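Long-range contact in 4-hydroxybenzoyl-CoA Thioesterase (Pseudomonas sp. CBS3, PDB 1LO7), which hydrolyses 4-hydroxybenzoyl-CoA to 4-hydroxybenzoate and coenzyme A, the last step in the conversion of 4-chlorobenzoate to 4-hydroxybenzoate: residues 55-66 with 111-122. Numbering follows the deposited sequence. Where two conformers were deposited one is given.
With 4CO (4-hydroxyphenacyl coenzyme A), chain B; EDO (1,2-ethanediol), chain D.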
# COMPACT_ATOMS: atom_id res chain seq x y z
N GLY A 55 -13.74 -22.13 11.95
CA GLY A 55 -12.97 -21.16 12.71
C GLY A 55 -11.66 -20.69 12.07
O GLY A 55 -10.98 -19.84 12.63
N ILE A 56 -11.32 -21.24 10.91
CA ILE A 56 -10.06 -20.90 10.23
C ILE A 56 -10.10 -19.53 9.62
O ILE A 56 -10.93 -19.27 8.77
CB ILE A 56 -9.64 -22.02 9.29
CG1 ILE A 56 -9.38 -23.31 10.14
CG2 ILE A 56 -8.41 -21.66 8.45
CD1 ILE A 56 -9.07 -24.54 9.28
N VAL A 57 -9.21 -18.64 10.08
CA VAL A 57 -9.24 -17.26 9.57
C VAL A 57 -8.33 -17.03 8.38
O VAL A 57 -8.39 -15.98 7.70
CB VAL A 57 -8.89 -16.26 10.70
CG1 VAL A 57 -9.84 -16.40 11.85
CG2 VAL A 57 -7.45 -16.44 11.18
N GLY A 58 -7.46 -17.99 8.14
CA GLY A 58 -6.53 -17.83 7.06
C GLY A 58 -5.21 -18.50 7.45
O GLY A 58 -5.19 -19.37 8.35
N THR A 59 -4.11 -18.09 6.76
CA THR A 59 -2.78 -18.66 7.00
C THR A 59 -1.74 -17.57 7.26
O THR A 59 -0.94 -17.21 6.40
CB THR A 59 -2.33 -19.52 5.80
OG1 THR A 59 -2.30 -18.69 4.64
CG2 THR A 59 -3.32 -20.65 5.60
N PRO A 60 -1.76 -17.01 8.46
CA PRO A 60 -0.80 -15.97 8.80
C PRO A 60 0.63 -16.50 8.70
O PRO A 60 0.91 -17.70 8.88
CB PRO A 60 -1.06 -15.58 10.26
CG PRO A 60 -2.07 -16.57 10.80
CD PRO A 60 -2.59 -17.40 9.62
N ILE A 61 1.55 -15.56 8.41
CA ILE A 61 2.98 -15.86 8.26
C ILE A 61 3.72 -15.75 9.56
O ILE A 61 3.44 -14.85 10.33
CB ILE A 61 3.56 -14.92 7.20
CG1 ILE A 61 4.99 -15.29 6.76
CG2 ILE A 61 3.44 -13.45 7.64
CD1 ILE A 61 5.37 -14.75 5.37
N VAL A 62 4.63 -16.72 9.79
CA VAL A 62 5.46 -16.76 10.99
C VAL A 62 6.94 -16.51 10.67
O VAL A 62 7.73 -16.08 11.52
CB VAL A 62 5.30 -17.99 11.88
CG1 VAL A 62 3.83 -18.04 12.34
CG2 VAL A 62 5.56 -19.29 11.12
N SER A 63 7.33 -16.78 9.44
CA SER A 63 8.72 -16.56 9.10
C SER A 63 8.91 -16.41 7.60
O SER A 63 8.12 -16.91 6.82
CB SER A 63 9.52 -17.75 9.60
OG SER A 63 10.89 -17.54 9.30
N CYS A 64 9.95 -15.73 7.17
CA CYS A 64 10.15 -15.62 5.73
C CYS A 64 11.64 -15.50 5.38
O CYS A 64 12.41 -14.87 6.07
CB CYS A 64 9.48 -14.38 5.10
SG CYS A 64 9.72 -14.35 3.27
N ASN A 65 12.04 -16.10 4.27
CA ASN A 65 13.40 -15.97 3.80
C ASN A 65 13.24 -15.61 2.35
O ASN A 65 12.75 -16.41 1.57
CB ASN A 65 14.27 -17.26 3.96
CG ASN A 65 15.69 -17.02 3.47
OD1 ASN A 65 15.99 -16.14 2.64
ND2 ASN A 65 16.60 -17.82 4.01
N ALA A 66 13.65 -14.42 2.00
CA ALA A 66 13.53 -13.92 0.65
C ALA A 66 14.86 -13.41 0.08
O ALA A 66 15.72 -12.89 0.78
CB ALA A 66 12.58 -12.73 0.69
N MET A 111 12.87 -12.73 -8.10
CA MET A 111 12.97 -12.87 -6.66
C MET A 111 12.40 -14.21 -6.22
O MET A 111 11.69 -14.89 -6.98
CB MET A 111 12.41 -11.66 -5.86
CG MET A 111 10.90 -11.52 -5.88
SD MET A 111 10.06 -12.41 -4.55
CE MET A 111 10.55 -11.70 -2.96
N ARG A 112 12.71 -14.59 -5.00
CA ARG A 112 12.19 -15.85 -4.49
C ARG A 112 11.96 -15.74 -3.00
O ARG A 112 12.68 -14.99 -2.32
CB ARG A 112 13.16 -17.01 -4.78
CG ARG A 112 12.65 -18.34 -4.19
CD ARG A 112 13.41 -19.59 -4.69
NE ARG A 112 13.12 -20.05 -6.08
CZ ARG A 112 14.02 -20.21 -7.08
NH1 ARG A 112 15.33 -19.98 -6.93
NH2 ARG A 112 13.58 -20.64 -8.25
N ALA A 113 10.97 -16.48 -2.47
CA ALA A 113 10.78 -16.42 -1.06
C ALA A 113 10.22 -17.75 -0.54
O ALA A 113 9.41 -18.38 -1.22
CB ALA A 113 9.79 -15.31 -0.65
N ASP A 114 10.71 -18.16 0.64
CA ASP A 114 10.22 -19.34 1.31
C ASP A 114 9.51 -18.76 2.51
O ASP A 114 10.14 -18.18 3.42
CB ASP A 114 11.31 -20.28 1.79
CG ASP A 114 11.81 -21.11 0.66
OD1 ASP A 114 11.21 -21.22 -0.38
OD2 ASP A 114 12.94 -21.70 0.89
N GLU A 115 8.18 -18.91 2.53
CA GLU A 115 7.35 -18.42 3.62
C GLU A 115 6.93 -19.56 4.51
O GLU A 115 6.57 -20.63 4.01
CB GLU A 115 6.03 -17.76 3.08
CG GLU A 115 6.27 -16.51 2.21
CD GLU A 115 4.97 -15.91 1.76
OE1 GLU A 115 4.00 -16.57 1.48
OE2 GLU A 115 5.00 -14.60 1.67
N ILE A 116 6.96 -19.32 5.81
CA ILE A 116 6.51 -20.33 6.74
C ILE A 116 5.20 -19.79 7.30
O ILE A 116 5.16 -18.72 7.89
CB ILE A 116 7.49 -20.66 7.85
CG1 ILE A 116 8.84 -21.11 7.22
CG2 ILE A 116 6.84 -21.75 8.73
CD1 ILE A 116 9.84 -21.72 8.22
N ARG A 117 4.11 -20.53 7.09
CA ARG A 117 2.83 -20.08 7.57
C ARG A 117 2.14 -21.17 8.36
O ARG A 117 2.61 -22.33 8.45
CB ARG A 117 1.96 -19.74 6.34
CG ARG A 117 2.36 -18.44 5.61
CD ARG A 117 1.63 -18.35 4.28
NE ARG A 117 2.02 -17.21 3.42
CZ ARG A 117 1.35 -16.06 3.37
NH1 ARG A 117 0.27 -15.79 4.15
NH2 ARG A 117 1.79 -15.14 2.50
N VAL A 118 0.99 -20.81 8.92
CA VAL A 118 0.20 -21.77 9.68
C VAL A 118 -1.23 -21.46 9.47
O VAL A 118 -1.57 -20.31 9.17
CB VAL A 118 0.42 -21.62 11.16
CG1 VAL A 118 1.86 -21.90 11.53
CG2 VAL A 118 -0.05 -20.26 11.67
N PHE A 119 -2.08 -22.49 9.61
CA PHE A 119 -3.53 -22.31 9.54
C PHE A 119 -3.87 -21.83 10.92
O PHE A 119 -3.32 -22.32 11.87
CB PHE A 119 -4.31 -23.59 9.22
CG PHE A 119 -4.26 -23.85 7.73
CD1 PHE A 119 -5.21 -23.31 6.87
CD2 PHE A 119 -3.23 -24.63 7.19
CE1 PHE A 119 -5.17 -23.57 5.51
CE2 PHE A 119 -3.18 -24.90 5.82
CZ PHE A 119 -4.15 -24.35 4.98
N ALA A 120 -4.74 -20.83 11.04
CA ALA A 120 -4.99 -20.36 12.38
C ALA A 120 -6.42 -19.99 12.61
O ALA A 120 -7.22 -19.86 11.69
CB ALA A 120 -4.14 -19.12 12.67
N MET A 121 -6.70 -19.77 13.89
CA MET A 121 -8.00 -19.36 14.34
C MET A 121 -7.82 -18.17 15.22
O MET A 121 -6.74 -17.97 15.74
CB MET A 121 -8.72 -20.53 14.98
CG MET A 121 -9.02 -21.44 13.81
SD MET A 121 -10.05 -22.76 14.32
CE MET A 121 -9.47 -22.76 16.04
N ASN A 122 -8.86 -17.38 15.36
CA ASN A 122 -8.85 -16.22 16.25
C ASN A 122 -9.72 -16.60 17.44
O ASN A 122 -10.92 -16.75 17.29
CB ASN A 122 -9.37 -14.90 15.65
CG ASN A 122 -8.23 -14.14 15.00
OD1 ASN A 122 -7.08 -14.20 15.46
ND2 ASN A 122 -8.56 -13.45 13.92
N1A 4CO B . 10.28 -20.09 12.21
C2A 4CO B . 9.80 -21.33 11.87
N3A 4CO B . 8.70 -21.89 12.28
C4A 4CO B . 8.00 -21.09 13.11
C5A 4CO B . 8.37 -19.83 13.55
C6A 4CO B . 9.57 -19.31 13.06
N6A 4CO B . 10.03 -18.13 13.39
N7A 4CO B . 7.42 -19.31 14.43
C8A 4CO B . 6.49 -20.27 14.52
N9A 4CO B . 6.80 -21.37 13.76
C1D 4CO B . 6.08 -22.65 13.68
C2D 4CO B . 6.22 -23.46 14.96
O2D 4CO B . 7.47 -24.14 15.03
C3D 4CO B . 5.08 -24.44 14.75
O3D 4CO B . 5.38 -25.30 13.68
P3D 4CO B . 5.21 -26.87 13.79
O7A 4CO B . 6.42 -27.37 14.42
O8A 4CO B . 4.01 -27.20 14.57
O9A 4CO B . 5.08 -27.42 12.34
C4D 4CO B . 4.02 -23.48 14.23
O4D 4CO B . 4.74 -22.35 13.67
C5D 4CO B . 2.96 -23.05 15.20
O5D 4CO B . 3.58 -22.20 16.17
P1A 4CO B . 3.27 -22.48 17.70
O1A 4CO B . 4.23 -21.60 18.39
O2A 4CO B . 3.43 -23.87 18.06
O3A 4CO B . 1.83 -22.12 18.01
P2A 4CO B . 1.15 -20.75 18.50
O4A 4CO B . -0.31 -20.97 18.42
O5A 4CO B . 1.54 -20.53 19.89
O6A 4CO B . 1.75 -19.42 17.74
CBP 4CO B . 1.14 -17.81 16.16
CCP 4CO B . 1.46 -19.29 16.37
CDP 4CO B . -0.03 -17.36 17.05
CEP 4CO B . 0.88 -17.54 14.68
CAP 4CO B . 2.26 -16.91 16.71
OAP 4CO B . 3.51 -17.25 16.09
C9P 4CO B . 2.09 -15.47 16.24
O9P 4CO B . 1.14 -14.82 16.61
N8P 4CO B . 3.04 -14.97 15.26
C7P 4CO B . 2.64 -13.67 14.71
C6P 4CO B . 1.80 -13.82 13.43
C5P 4CO B . 1.73 -12.47 12.72
O5P 4CO B . 1.31 -11.45 13.27
N4P 4CO B . 2.19 -12.53 11.35
C3P 4CO B . 2.26 -11.25 10.66
C2P 4CO B . 0.90 -10.75 10.27
S1P 4CO B . -0.26 -12.03 9.79
O1B 4CO B . -0.69 -10.80 6.80
C1B 4CO B . -1.45 -11.46 7.49
C2B 4CO B . -2.18 -12.59 6.91
C3B 4CO B . -3.07 -13.33 7.72
C4B 4CO B . -3.78 -14.40 7.17
C5B 4CO B . -3.62 -14.71 5.81
O2B 4CO B . -4.38 -15.74 5.22
C6B 4CO B . -2.71 -13.97 5.01
C7B 4CO B . -1.98 -12.90 5.56
CB 4CO B . -1.63 -11.15 8.93
C1 EDO D . 15.28 -19.04 -1.27
O1 EDO D . 16.69 -19.07 -1.44
C2 EDO D . 14.86 -17.66 -0.85
O2 EDO D . 15.96 -16.94 -0.30
O HOH W 1 -11.65 -18.13 14.52
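Arg-117, on strand 111-122, reaches the loop at Thr-59: NH1 donates to its carbonyl oxygen (NH1 to O, 2.9 Å), which lies 6° out of the guanidinium plane. On the other side, NE and NH2 grip Glu-115 side-on, both ending on the single atom OE1 (NH2 to OE1, 2.8 Å) and meeting it from the same face of the carboxylate. Asp-32 of helix 25-41 adds a second salt bridge to NH2, so the rotation of the group is fixed by its partners. With an alanine here, the Thr-59 carbonyl would probably lose its side-chain donor and the Glu-115 and Asp-32 carboxylates their shared cation.

Antiparallel pairing runs from Ala-66/Ala-113 through Asn-65/Asp-114 and Cys-64/Glu-115 to Ser-63/Ile-116, where a classic bulge interrupts the register: Ile-116 O accepts from both Val-62 N (2.8 Å) and Ser-63 N (3.3 Å), the latter on a lone pair in the carbonyl plane. Beyond it, Val-118 N reaches Pro-60 O.

Packing follows outward. With chi1 at 60°, OG1 of Thr-59 sits between the backbone N and the carbonyl carbon, which puts CG2 over one face of the Phe-119 ring, 3.6 Å from the centroid and 21° off the normal, a CH-pi contact; Ile-56 CG2 meets the same ring at its edge. Pro-60 CG rests on Ala-120 CB (3.8 Å), and the CG2 methyls of Val-62 and Ile-116 touch.

The backbone of 55-66 holds the inhibitor: Thr-59 N donates to the phenol oxygen O2B (2.8 Å), while Ile-61 O accepts from N4P of the pantetheine arm. Continued by strand pairing through Ser-63, Cys-64 and Ala-66 into the second subunit, and with Arg-117 directed toward helix 25-41, this is the hot-dog fold sheet, here shaping a thioesterase acyl-CoA site.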